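Local coordinates for hypothetical protein (Leishmania major, PDB 1R75) that is of unknown function and folds as a compact all-beta domain of the DUF1935 family, two antiparallel sheets packed against each other, at residues 36-41 and 126-131; 54-59 and 110-115; 63-68 and 104-109; 67-72 and 122-127; 74-79 and 118-123. All coordinates share one frame; numbering follows the deposited sequence.

The five contacts are spread over two facing antiparallel sheets: one of strands 33-36, 42-47, 52-57, 112-117 and 75-78, the other of strands 83-86, 100-107, 62-71 and 123-132. Contact 2 pairs strands inside the first sheet, and contacts 3 and 4 pair strand 62-71 with its two neighbours in the second, sharing A67 and V68, their centres about 14 Å apart. Contact 1 spans from sheet to sheet, while contact 5, about 20 Å from it centre to centre, lies where the chain passes between them. Along the chain contact 3 is nested within contact 2, itself nested within contact 1; contacts 2 and 4 alternate. Sequence-distant strands are thus interleaved into one sandwich-like domain.

Contact 1. Residues 36-41 and 126-131; sequences PMFSNI and DTLEAR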
# COMPACT_ATOMS: atom_id res chain seq x y z
N PRO A 36 9.25 4.97 3.73
CA PRO A 36 8.42 4.72 4.91
C PRO A 36 7.27 5.71 4.97
O PRO A 36 7.35 6.83 4.41
CB PRO A 36 9.42 4.91 6.10
CG PRO A 36 10.43 5.84 5.59
CD PRO A 36 10.56 5.57 4.10
N MET A 37 6.16 5.29 5.57
CA MET A 37 4.93 6.11 5.53
C MET A 37 4.01 6.33 6.75
O MET A 37 3.28 7.38 6.81
CB MET A 37 4.05 5.57 4.47
CG MET A 37 4.51 5.93 3.15
SD MET A 37 3.27 5.33 2.13
CE MET A 37 2.69 6.65 1.38
N PHE A 38 3.95 5.41 7.67
CA PHE A 38 2.85 5.49 8.69
C PHE A 38 3.51 5.21 10.06
O PHE A 38 3.39 4.15 10.68
CB PHE A 38 1.75 4.49 8.24
CG PHE A 38 0.53 4.38 9.16
CD1 PHE A 38 -0.46 5.35 9.16
CD2 PHE A 38 0.36 3.29 9.98
CE1 PHE A 38 -1.62 5.24 9.96
CE2 PHE A 38 -0.75 3.19 10.83
CZ PHE A 38 -1.76 4.17 10.78
N SER A 39 4.29 6.19 10.49
CA SER A 39 5.17 6.07 11.64
C SER A 39 6.07 4.89 11.38
O SER A 39 6.25 4.05 12.27
CB SER A 39 4.38 5.88 12.95
OG SER A 39 4.97 6.60 14.02
N ASN A 40 6.61 4.79 10.17
CA ASN A 40 7.46 3.63 9.87
C ASN A 40 6.87 2.24 10.14
O ASN A 40 7.58 1.31 10.57
CB ASN A 40 8.77 3.78 10.63
CG ASN A 40 9.27 5.16 10.58
OD1 ASN A 40 9.58 5.68 9.50
ND2 ASN A 40 9.26 5.85 11.74
N ILE A 41 5.57 2.08 9.96
CA ILE A 41 4.98 0.76 9.97
C ILE A 41 4.73 0.31 8.52
O ILE A 41 4.84 -0.86 8.20
CB ILE A 41 3.64 0.76 10.73
CG1 ILE A 41 3.84 1.12 12.24
CG2 ILE A 41 3.03 -0.61 10.68
CD1 ILE A 41 2.73 1.91 12.89
N ASP A 126 -5.39 9.47 0.69
CA ASP A 126 -6.75 9.81 1.01
C ASP A 126 -7.12 9.29 2.40
O ASP A 126 -7.69 10.04 3.23
CB ASP A 126 -7.65 9.17 -0.02
CG ASP A 126 -9.10 9.35 0.29
OD1 ASP A 126 -9.57 10.51 0.28
OD2 ASP A 126 -9.85 8.37 0.56
N THR A 127 -6.79 8.03 2.68
CA THR A 127 -7.04 7.42 4.02
C THR A 127 -5.88 6.57 4.38
O THR A 127 -5.31 5.86 3.52
CB THR A 127 -8.25 6.42 3.92
OG1 THR A 127 -9.43 7.12 3.56
CG2 THR A 127 -8.55 5.75 5.28
N LEU A 128 -5.44 6.65 5.63
CA LEU A 128 -4.42 5.78 6.10
C LEU A 128 -4.84 5.44 7.56
O LEU A 128 -4.91 6.36 8.40
CB LEU A 128 -3.13 6.43 6.03
CG LEU A 128 -1.89 5.61 6.09
CD1 LEU A 128 -1.88 4.25 5.45
CD2 LEU A 128 -0.72 6.45 5.47
N GLU A 129 -5.26 4.20 7.77
CA GLU A 129 -5.86 3.77 9.05
C GLU A 129 -5.32 2.42 9.48
O GLU A 129 -4.98 1.60 8.63
CB GLU A 129 -7.37 3.61 8.89
CG GLU A 129 -8.12 3.61 10.19
CD GLU A 129 -9.11 4.79 10.31
OE1 GLU A 129 -9.67 5.20 9.22
OE2 GLU A 129 -9.29 5.30 11.47
N ALA A 130 -5.17 2.19 10.77
CA ALA A 130 -4.74 0.89 11.20
C ALA A 130 -5.60 0.46 12.35
O ALA A 130 -6.06 1.31 13.13
CB ALA A 130 -3.30 0.89 11.58
N ARG A 131 -5.73 -0.86 12.48
CA ARG A 131 -6.43 -1.44 13.63
C ARG A 131 -5.74 -2.71 14.01
O ARG A 131 -4.96 -3.23 13.22
CB ARG A 131 -7.91 -1.62 13.31
CG ARG A 131 -8.26 -2.81 12.46
CD ARG A 131 -9.71 -2.81 11.92
NE ARG A 131 -10.74 -2.97 12.95
CZ ARG A 131 -11.99 -3.44 12.74
NH1 ARG A 131 -12.42 -3.79 11.51
NH2 ARG A 131 -12.83 -3.56 13.78
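F38 lays its ring along the side chains of L128 and A130, two residues that point to the same side of strand 123-132. Ring atom CD1 of F38 comes to 3.4 Å from CG of L128, the branch point of the leucine, whose CD1 and CD2 methyls lie close to the same ring atom. Further out on the ring, CE2 of F38 meets CB of A130 at 3.5 Å, and CZ of F38 lies 3.9 Å from N of A130. F38 and L128 run past one another in opposite senses, so their flanks touch. With CG trans to the backbone N (chi1 179°), the phenyl of F38 reaches out from its loop to the strand. No hydrogen bond crosses here; the contact is apolar and lies near the surface. The loop itself is tightened by a bond of 3.1 Å from N of I41 to O of F38. Beyond this first shell, L128 also packs on L42, M37 on F55 and I41 on I64. Such apolar packing of a strand connection from one sheet onto the edge strand of the other is typical of a beta-sandwich.

Contact 2. Residues 54-59 and 110-115; sequences AFYNDS and LETQMF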
# COMPACT_ATOMS: atom_id res chain seq x y z
N ALA A 54 3.93 -1.31 -4.50
CA ALA A 54 3.48 -2.21 -3.51
C ALA A 54 3.63 -1.61 -2.11
O ALA A 54 4.36 -0.65 -1.94
CB ALA A 54 4.25 -3.49 -3.59
N PHE A 55 2.88 -2.15 -1.15
CA PHE A 55 2.98 -1.78 0.26
C PHE A 55 3.38 -2.99 1.08
O PHE A 55 2.93 -4.14 0.85
CB PHE A 55 1.62 -1.26 0.76
CG PHE A 55 1.28 0.05 0.22
CD1 PHE A 55 2.00 1.17 0.58
CD2 PHE A 55 0.21 0.19 -0.66
CE1 PHE A 55 1.61 2.48 0.06
CE2 PHE A 55 -0.17 1.43 -1.15
CZ PHE A 55 0.58 2.58 -0.82
N TYR A 56 4.24 -2.74 2.04
CA TYR A 56 4.68 -3.74 3.00
C TYR A 56 4.36 -3.23 4.41
O TYR A 56 4.64 -2.07 4.72
CB TYR A 56 6.19 -4.06 2.81
CG TYR A 56 6.75 -4.84 3.96
CD1 TYR A 56 6.35 -6.16 4.17
CD2 TYR A 56 7.63 -4.27 4.85
CE1 TYR A 56 6.80 -6.87 5.27
CE2 TYR A 56 8.09 -4.97 5.96
CZ TYR A 56 7.70 -6.26 6.13
OH TYR A 56 8.13 -6.97 7.20
N ASN A 57 3.74 -4.07 5.22
CA ASN A 57 3.35 -3.76 6.58
C ASN A 57 4.37 -4.53 7.49
O ASN A 57 4.37 -5.77 7.51
CB ASN A 57 1.89 -4.16 6.75
CG ASN A 57 1.39 -4.05 8.23
OD1 ASN A 57 2.15 -3.74 9.17
ND2 ASN A 57 0.13 -4.33 8.40
N ASP A 58 5.28 -3.78 8.13
CA ASP A 58 6.27 -4.34 9.06
C ASP A 58 5.77 -4.51 10.54
O ASP A 58 6.53 -4.84 11.43
CB ASP A 58 7.52 -3.47 9.00
CG ASP A 58 8.75 -4.16 9.56
OD1 ASP A 58 8.98 -5.37 9.30
OD2 ASP A 58 9.53 -3.51 10.28
N SER A 59 4.49 -4.30 10.77
CA SER A 59 3.90 -4.63 12.03
C SER A 59 3.58 -6.09 12.17
O SER A 59 3.11 -6.71 11.24
CB SER A 59 2.60 -3.85 12.24
OG SER A 59 2.14 -4.13 13.53
N LEU A 110 2.91 -8.14 8.28
CA LEU A 110 4.10 -8.66 7.55
C LEU A 110 3.86 -9.00 6.07
O LEU A 110 4.68 -9.65 5.43
CB LEU A 110 4.71 -9.90 8.31
CG LEU A 110 4.94 -9.57 9.79
CD1 LEU A 110 5.46 -10.83 10.57
CD2 LEU A 110 5.83 -8.42 9.97
N GLU A 111 2.71 -8.59 5.55
CA GLU A 111 2.33 -8.85 4.22
C GLU A 111 2.81 -7.81 3.27
O GLU A 111 2.94 -6.65 3.63
CB GLU A 111 0.81 -8.88 4.17
CG GLU A 111 0.14 -9.60 3.06
CD GLU A 111 -1.38 -9.67 3.31
OE1 GLU A 111 -2.05 -8.58 3.33
OE2 GLU A 111 -1.90 -10.82 3.53
N THR A 112 3.06 -8.22 2.04
CA THR A 112 3.25 -7.32 0.88
C THR A 112 1.98 -7.36 -0.01
O THR A 112 1.53 -8.46 -0.36
CB THR A 112 4.47 -7.75 0.05
OG1 THR A 112 5.67 -7.74 0.86
CG2 THR A 112 4.87 -6.73 -1.01
N GLN A 113 1.35 -6.22 -0.30
CA GLN A 113 0.26 -6.09 -1.24
C GLN A 113 0.74 -5.31 -2.46
O GLN A 113 1.09 -4.13 -2.33
CB GLN A 113 -0.98 -5.44 -0.57
CG GLN A 113 -1.65 -6.38 0.38
CD GLN A 113 -2.64 -7.32 -0.38
OE1 GLN A 113 -2.40 -7.70 -1.51
NE2 GLN A 113 -3.74 -7.62 0.23
N MET A 114 0.65 -5.90 -3.67
CA MET A 114 0.73 -5.13 -4.93
C MET A 114 -0.46 -4.14 -4.96
O MET A 114 -1.57 -4.44 -4.54
CB MET A 114 0.64 -6.11 -6.13
CG MET A 114 1.81 -7.03 -6.18
SD MET A 114 3.37 -6.03 -6.51
CE MET A 114 3.99 -6.82 -5.36
N PHE A 115 -0.18 -2.93 -5.42
CA PHE A 115 -1.11 -1.86 -5.39
C PHE A 115 -1.51 -1.38 -6.75
O PHE A 115 -2.73 -1.53 -7.19
CB PHE A 115 -0.49 -0.78 -4.52
CG PHE A 115 -1.44 0.34 -4.19
CD1 PHE A 115 -2.66 0.07 -3.63
CD2 PHE A 115 -1.09 1.71 -4.43
CE1 PHE A 115 -3.55 1.11 -3.29
CE2 PHE A 115 -2.01 2.72 -4.16
CZ PHE A 115 -3.22 2.40 -3.55
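F55 drives its ring edge into the face of F115, with CE2 of F55 3.4 Å from CD2 of F115 and above the centre of that ring. The planes stand at 62° in this edge-to-face pair, which belongs to the core between the two facing sheets, as in a beta-sandwich, and is joined there by V66, V68 and V107. The backbones form an antiparallel pair: F55 and Q113 are hydrogen-bonded partners, N of F55 to O of Q113 and N of Q113 to O of F55 both measuring 2.9 Å. A54 with M114 and Y56 with T112 are non-hydrogen-bonded pairs directed to the other face, where CB of A54 meets CE of M114 at 3.8 Å. The edge of the Y56 ring looks onto the backbone O of L110, and F22 makes a second edge-to-face pair with Y56. Past the strand ends, the N-H of L110 makes two weak bonds, to O of N57 and O of S59. ND2 of N57 bonds to O of L62 and O of V107, reaching across to the other sheet. Its OD1 closes an Asx turn, accepting from N of S59 at 2.9 Å.

Contact 3. Residues 63-68 and 104-109; sequences IIHVAV and EVDVRP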
# COMPACT_ATOMS: atom_id res chain seq x y z
N ILE A 63 -3.45 -4.39 11.06
CA ILE A 63 -3.93 -4.37 9.68
C ILE A 63 -4.09 -2.91 9.26
O ILE A 63 -4.63 -2.09 10.04
CB ILE A 63 -5.20 -5.17 9.47
CG1 ILE A 63 -5.68 -5.04 8.02
CG2 ILE A 63 -6.30 -4.77 10.31
CD1 ILE A 63 -6.87 -5.97 7.75
N ILE A 64 -3.55 -2.58 8.10
CA ILE A 64 -3.45 -1.18 7.64
C ILE A 64 -4.34 -1.04 6.44
O ILE A 64 -4.33 -1.91 5.57
CB ILE A 64 -2.03 -0.77 7.33
CG1 ILE A 64 -1.15 -0.90 8.61
CG2 ILE A 64 -1.98 0.65 6.66
CD1 ILE A 64 0.25 -0.76 8.37
N HIS A 65 -5.19 -0.02 6.42
CA HIS A 65 -6.01 0.23 5.23
C HIS A 65 -5.49 1.49 4.59
O HIS A 65 -5.36 2.49 5.26
CB HIS A 65 -7.48 0.48 5.61
CG HIS A 65 -8.36 0.86 4.45
ND1 HIS A 65 -8.98 2.09 4.36
CD2 HIS A 65 -8.68 0.20 3.32
CE1 HIS A 65 -9.63 2.17 3.22
NE2 HIS A 65 -9.49 1.03 2.58
N VAL A 66 -5.14 1.44 3.31
CA VAL A 66 -4.55 2.58 2.64
C VAL A 66 -5.37 2.88 1.40
O VAL A 66 -5.78 1.98 0.67
CB VAL A 66 -3.04 2.41 2.37
CG1 VAL A 66 -2.72 1.16 1.65
CG2 VAL A 66 -2.43 3.67 1.62
N ALA A 67 -5.72 4.14 1.22
CA ALA A 67 -6.31 4.59 -0.02
C ALA A 67 -5.59 5.83 -0.52
O ALA A 67 -5.32 6.76 0.24
CB ALA A 67 -7.79 4.93 0.13
N VAL A 68 -5.37 5.85 -1.84
CA VAL A 68 -4.62 6.85 -2.50
C VAL A 68 -5.46 7.38 -3.65
O VAL A 68 -6.08 6.63 -4.37
CB VAL A 68 -3.31 6.31 -3.03
CG1 VAL A 68 -2.58 7.36 -3.85
CG2 VAL A 68 -2.38 5.75 -1.90
N GLU A 104 -7.45 1.45 -3.29
CA GLU A 104 -7.37 1.15 -1.88
C GLU A 104 -7.12 -0.33 -1.67
O GLU A 104 -7.61 -1.17 -2.49
CB GLU A 104 -8.62 1.59 -1.18
CG GLU A 104 -9.83 0.83 -1.46
CD GLU A 104 -11.10 1.43 -0.76
OE1 GLU A 104 -11.01 2.07 0.33
OE2 GLU A 104 -12.22 1.23 -1.30
N VAL A 105 -6.42 -0.65 -0.58
CA VAL A 105 -6.10 -2.04 -0.27
C VAL A 105 -5.93 -2.13 1.26
O VAL A 105 -5.58 -1.15 1.93
CB VAL A 105 -4.81 -2.54 -1.05
CG1 VAL A 105 -3.55 -1.92 -0.49
CG2 VAL A 105 -4.78 -4.08 -1.16
N ASP A 106 -6.18 -3.30 1.79
CA ASP A 106 -5.77 -3.61 3.17
C ASP A 106 -4.51 -4.45 3.22
O ASP A 106 -4.38 -5.34 2.43
CB ASP A 106 -6.90 -4.37 3.86
CG ASP A 106 -8.16 -3.56 3.91
OD1 ASP A 106 -8.10 -2.33 4.19
OD2 ASP A 106 -9.30 -4.06 3.68
N VAL A 107 -3.60 -4.20 4.17
CA VAL A 107 -2.35 -4.84 4.19
C VAL A 107 -2.19 -5.49 5.60
O VAL A 107 -2.11 -4.78 6.63
CB VAL A 107 -1.20 -3.89 3.98
CG1 VAL A 107 0.11 -4.63 3.80
CG2 VAL A 107 -1.47 -2.96 2.83
N ARG A 108 -2.22 -6.81 5.62
CA ARG A 108 -2.18 -7.55 6.87
C ARG A 108 -0.77 -7.54 7.42
O ARG A 108 0.23 -7.24 6.70
CB ARG A 108 -2.68 -8.99 6.68
CG ARG A 108 -4.16 -9.02 6.35
CD ARG A 108 -4.62 -10.36 5.83
NE ARG A 108 -5.77 -10.26 4.91
CZ ARG A 108 -5.81 -9.62 3.69
NH1 ARG A 108 -4.76 -8.95 3.16
NH2 ARG A 108 -6.95 -9.62 3.01
N PRO A 109 -0.62 -7.90 8.69
CA PRO A 109 0.71 -7.96 9.30
C PRO A 109 1.76 -8.74 8.51
O PRO A 109 1.47 -9.89 8.18
CB PRO A 109 0.42 -8.62 10.68
CG PRO A 109 -0.95 -8.32 10.98
CD PRO A 109 -1.67 -8.27 9.64
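I63 lies beside the end of strand 100-107, its CA 3.6 Å from O of V107 in a CA-H...O contact, while its CD1 extends toward CB of D106 and CG of R108. I64 and V107 follow as a hydrogen-bonded antiparallel pair. N of I64 gives a nearly straight bond to O of V107, and N of V107 returns one of 2.8 Å to O of I64. H65 stands on the opposite face, among the polar side chains of D106 and E104. A chi1 of 175° swings the imidazole away from its own N-H and alongside the neighbouring strand. There NE2 of H65 gives a weak bond of 2.9 Å to OE1 of E104, the carboxylate meeting the ring at its edge with the two planes 51° apart. V66 forms the next hydrogen-bonded pair with V105, N of V66 to O of V105 being almost linear at 175°. On the apolar face of these two valines the CG1 methyls lie side by side, 3.8 Å apart. A67 and E104 form the next, non-hydrogen-bonded pair, CB of A67 touching CB of E104 at 3.7 Å, and V68 bonds on to C103. In the wider fold, strand 62-71 has strand 123-132 along its other edge. The face with I64, V66, V105 and V107 turns toward strands 52-57 and 112-117 of the facing sheet, where F55 and F115 pack on the valines.

Contact 4. Residues 67-72 and 122-127; sequences AVLFDY and GWRVDT
A classic beta bulge interrupts the pairing of strands 62-71 and 123-132: D126 and T127 both stand opposite A67. O of A67 is gripped by two donors arriving from the same face of its carbonyl plane, N of D126 at 2.7 Å and N of T127 at 3.1 Å. In return N of A67 bonds to O of T127. The bulge moves the register by one residue. Beyond it L69 and R124 make a regular hydrogen-bonded pair, and D71 continues it with a straight bond of 2.9 Å from its N to O of G122. The pairing is antiparallel and lies at the edge of its sheet, strand 123-132 being outermost. On one face, CD1 of L69 lies 3.5 Å from OD1 of D126 and 3.8 Å from NH1 of R124, so an apolar methyl sits among polar groups. On the other, which turns toward the facing sheet, CD1 of F70 touches CB of W123 at 3.7 Å. CG1 of V68 lies above the rim of one face of its strand-mate F70 and reaches CE3 of W123 at 4.0 Å. The indole of W123 goes on to an edge-to-face pair with W53, and OD1 of D71 forms a salt bridge with K100.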
# COMPACT_ATOMS: atom_id res chain seq x y z
N ALA A 67 -5.72 4.14 1.22
CA ALA A 67 -6.31 4.59 -0.02
C ALA A 67 -5.59 5.83 -0.52
O ALA A 67 -5.32 6.76 0.24
CB ALA A 67 -7.79 4.93 0.13
N VAL A 68 -5.37 5.85 -1.84
CA VAL A 68 -4.62 6.85 -2.50
C VAL A 68 -5.46 7.38 -3.65
O VAL A 68 -6.08 6.63 -4.37
CB VAL A 68 -3.31 6.31 -3.03
CG1 VAL A 68 -2.58 7.36 -3.85
CG2 VAL A 68 -2.38 5.75 -1.90
N LEU A 69 -5.47 8.68 -3.80
CA LEU A 69 -6.18 9.35 -4.87
C LEU A 69 -5.17 9.84 -5.87
O LEU A 69 -4.24 10.59 -5.50
CB LEU A 69 -6.82 10.60 -4.32
CG LEU A 69 -8.06 10.57 -3.55
CD1 LEU A 69 -8.09 11.86 -2.62
CD2 LEU A 69 -9.27 10.49 -4.58
N PHE A 70 -5.35 9.45 -7.12
CA PHE A 70 -4.49 9.73 -8.23
C PHE A 70 -5.18 10.71 -9.18
O PHE A 70 -6.43 10.70 -9.34
CB PHE A 70 -4.12 8.45 -8.95
CG PHE A 70 -3.33 7.50 -8.17
CD1 PHE A 70 -1.91 7.48 -8.22
CD2 PHE A 70 -3.99 6.43 -7.51
CE1 PHE A 70 -1.20 6.55 -7.53
CE2 PHE A 70 -3.24 5.48 -6.88
CZ PHE A 70 -1.88 5.51 -6.89
N ASP A 71 -4.41 11.68 -9.64
CA ASP A 71 -4.90 12.67 -10.58
C ASP A 71 -5.25 12.04 -11.94
O ASP A 71 -4.78 10.98 -12.34
CB ASP A 71 -3.90 13.81 -10.83
CG ASP A 71 -3.66 14.68 -9.63
OD1 ASP A 71 -4.40 14.57 -8.56
OD2 ASP A 71 -2.74 15.55 -9.71
N TYR A 72 -6.09 12.81 -12.65
CA TYR A 72 -6.91 12.40 -13.81
C TYR A 72 -5.98 11.95 -14.91
O TYR A 72 -6.30 11.08 -15.70
CB TYR A 72 -7.78 13.63 -14.25
CG TYR A 72 -6.95 14.69 -15.04
CD1 TYR A 72 -6.95 14.72 -16.44
CD2 TYR A 72 -6.14 15.62 -14.37
CE1 TYR A 72 -6.19 15.67 -17.15
CE2 TYR A 72 -5.32 16.55 -15.08
CZ TYR A 72 -5.37 16.57 -16.47
OH TYR A 72 -4.59 17.47 -17.18
N GLY A 122 0.14 13.22 -10.27
CA GLY A 122 -0.15 13.68 -8.92
C GLY A 122 -0.85 12.57 -8.14
O GLY A 122 -1.70 11.84 -8.71
N TRP A 123 -0.55 12.44 -6.85
CA TRP A 123 -1.25 11.52 -6.00
C TRP A 123 -1.18 12.06 -4.61
O TRP A 123 -0.27 12.86 -4.30
CB TRP A 123 -0.59 10.16 -6.00
CG TRP A 123 0.87 10.10 -5.56
CD1 TRP A 123 1.95 10.40 -6.33
CD2 TRP A 123 1.37 9.71 -4.31
NE1 TRP A 123 3.10 10.23 -5.63
CE2 TRP A 123 2.78 9.80 -4.38
CE3 TRP A 123 0.80 9.36 -3.10
CZ2 TRP A 123 3.61 9.49 -3.33
CZ3 TRP A 123 1.64 9.03 -2.04
CH2 TRP A 123 3.04 9.09 -2.16
N ARG A 124 -2.09 11.61 -3.78
CA ARG A 124 -2.09 11.96 -2.34
C ARG A 124 -2.75 10.87 -1.55
O ARG A 124 -3.67 10.23 -2.01
CB ARG A 124 -2.75 13.30 -2.00
CG ARG A 124 -4.14 13.45 -2.30
CD ARG A 124 -4.56 14.93 -2.19
NE ARG A 124 -4.66 15.14 -0.77
CZ ARG A 124 -5.82 15.09 -0.09
NH1 ARG A 124 -7.00 14.95 -0.71
NH2 ARG A 124 -5.81 15.20 1.23
N VAL A 125 -2.27 10.67 -0.34
CA VAL A 125 -2.99 9.80 0.57
C VAL A 125 -4.37 10.31 0.91
O VAL A 125 -4.55 11.43 1.41
CB VAL A 125 -2.22 9.52 1.81
CG1 VAL A 125 -3.13 8.69 2.78
CG2 VAL A 125 -0.95 8.84 1.48
N ASP A 126 -5.39 9.47 0.69
CA ASP A 126 -6.75 9.81 1.01
C ASP A 126 -7.12 9.29 2.40
O ASP A 126 -7.69 10.04 3.23
CB ASP A 126 -7.65 9.17 -0.02
CG ASP A 126 -9.10 9.35 0.29
OD1 ASP A 126 -9.57 10.51 0.28
OD2 ASP A 126 -9.85 8.37 0.56
N THR A 127 -6.79 8.03 2.68
CA THR A 127 -7.04 7.42 4.02
C THR A 127 -5.88 6.57 4.38
O THR A 127 -5.31 5.86 3.52
CB THR A 127 -8.25 6.42 3.92
OG1 THR A 127 -9.43 7.12 3.56
CG2 THR A 127 -8.55 5.75 5.28

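Contact 5. Residues 74-79 and 118-123; sequences SQIVPL and GSVTGW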
# COMPACT_ATOMS: atom_id res chain seq x y z
N SER A 74 -2.98 10.36 -14.56
CA SER A 74 -2.40 9.08 -14.28
C SER A 74 -2.99 7.99 -15.19
O SER A 74 -4.16 8.02 -15.46
CB SER A 74 -2.67 8.69 -12.81
OG SER A 74 -1.96 9.55 -11.89
N GLN A 75 -2.16 7.05 -15.60
CA GLN A 75 -2.59 5.93 -16.37
C GLN A 75 -2.15 4.64 -15.65
O GLN A 75 -1.04 4.11 -15.82
CB GLN A 75 -2.01 6.01 -17.78
CG GLN A 75 -2.38 7.25 -18.48
CD GLN A 75 -1.60 7.37 -19.82
OE1 GLN A 75 -1.08 6.36 -20.36
NE2 GLN A 75 -1.52 8.57 -20.33
N ILE A 76 -3.00 4.21 -14.75
CA ILE A 76 -2.70 3.10 -13.87
C ILE A 76 -3.79 2.07 -13.89
O ILE A 76 -4.94 2.40 -14.10
CB ILE A 76 -2.45 3.55 -12.40
CG1 ILE A 76 -3.51 4.50 -11.93
CG2 ILE A 76 -1.10 4.22 -12.30
CD1 ILE A 76 -3.60 4.63 -10.47
N VAL A 77 -3.40 0.85 -13.57
CA VAL A 77 -4.36 -0.17 -13.25
C VAL A 77 -4.12 -0.65 -11.82
O VAL A 77 -2.98 -0.77 -11.40
CB VAL A 77 -4.31 -1.37 -14.27
CG1 VAL A 77 -4.58 -0.83 -15.56
CG2 VAL A 77 -3.08 -2.09 -14.19
N PRO A 78 -5.17 -1.04 -11.12
CA PRO A 78 -4.96 -1.67 -9.82
C PRO A 78 -4.41 -3.08 -9.96
O PRO A 78 -4.75 -3.75 -10.92
CB PRO A 78 -6.38 -1.69 -9.23
CG PRO A 78 -7.29 -1.91 -10.45
CD PRO A 78 -6.64 -0.90 -11.37
N LEU A 79 -3.61 -3.51 -9.02
CA LEU A 79 -3.04 -4.85 -8.94
C LEU A 79 -3.64 -5.65 -7.86
O LEU A 79 -4.11 -5.14 -6.80
CB LEU A 79 -1.53 -4.76 -8.68
CG LEU A 79 -0.71 -4.12 -9.81
CD1 LEU A 79 0.81 -4.23 -9.50
CD2 LEU A 79 -1.06 -4.71 -11.11
N GLY A 118 1.70 1.38 -13.55
CA GLY A 118 1.55 2.27 -14.68
C GLY A 118 2.20 3.62 -14.39
O GLY A 118 3.13 3.67 -13.64
N SER A 119 1.68 4.68 -14.95
CA SER A 119 2.31 5.98 -14.86
C SER A 119 1.57 6.86 -13.91
O SER A 119 0.44 7.20 -14.11
CB SER A 119 2.52 6.59 -16.24
OG SER A 119 1.29 6.80 -16.90
N VAL A 120 2.24 7.24 -12.85
CA VAL A 120 1.59 7.97 -11.77
C VAL A 120 1.99 9.43 -11.99
O VAL A 120 3.21 9.68 -12.17
CB VAL A 120 2.11 7.49 -10.45
CG1 VAL A 120 1.52 8.34 -9.33
CG2 VAL A 120 1.72 5.99 -10.25
N THR A 121 1.04 10.33 -11.84
CA THR A 121 1.25 11.78 -11.92
C THR A 121 1.06 12.31 -10.51
O THR A 121 1.78 11.85 -9.61
CB THR A 121 0.35 12.46 -12.91
OG1 THR A 121 -1.05 12.28 -12.58
CG2 THR A 121 0.59 11.89 -14.31
N GLY A 122 0.14 13.22 -10.27
CA GLY A 122 -0.15 13.68 -8.92
C GLY A 122 -0.85 12.57 -8.14
O GLY A 122 -1.70 11.84 -8.71
N TRP A 123 -0.55 12.44 -6.85
CA TRP A 123 -1.25 11.52 -6.00
C TRP A 123 -1.18 12.06 -4.61
O TRP A 123 -0.27 12.86 -4.30
CB TRP A 123 -0.59 10.16 -6.00
CG TRP A 123 0.87 10.10 -5.56
CD1 TRP A 123 1.95 10.40 -6.33
CD2 TRP A 123 1.37 9.71 -4.31
NE1 TRP A 123 3.10 10.23 -5.63
CE2 TRP A 123 2.78 9.80 -4.38
CE3 TRP A 123 0.80 9.36 -3.10
CZ2 TRP A 123 3.61 9.49 -3.33
CZ3 TRP A 123 1.64 9.03 -2.04
CH2 TRP A 123 3.04 9.09 -2.16
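This is a surface contact of two short chain segments, strand 75-78 and the connection that leads from strand 112-117 to strand 123-132. A brief antiparallel pairing joins them. Q75 and S119 are the hydrogen-bonded pair: N of Q75 bonds to O of S119 at 3.0 Å in the carbonyl plane of S119, whereas N of S119 reaches O of Q75 at 2.9 Å from above the carbonyl plane of Q75, 43° out of it. OG of S119 lies 3.5 Å from CB of Q75 on the same side of the pairing. At I76 and G118, a non-hydrogen-bonded pair, the chain of 118-123 turns its corner, and G118 adopts a phi of 136°. CG2 of I76 leans on this turn and meets CG2 of V120 at 3.9 Å; both residues also pack on F70. The buried S74 continues the contact through its hydroxyl, OG giving a hydrogen bond of 3.0 Å to OG1 of T121, which has a further bond with OD1 of D73. G118 bonds to R51, next to strand 52-57, while W123 begins strand 123-132. The segment 118-123 therefore passes from one sheet to the other, the kind of corner connection found at the end of a beta-sandwich.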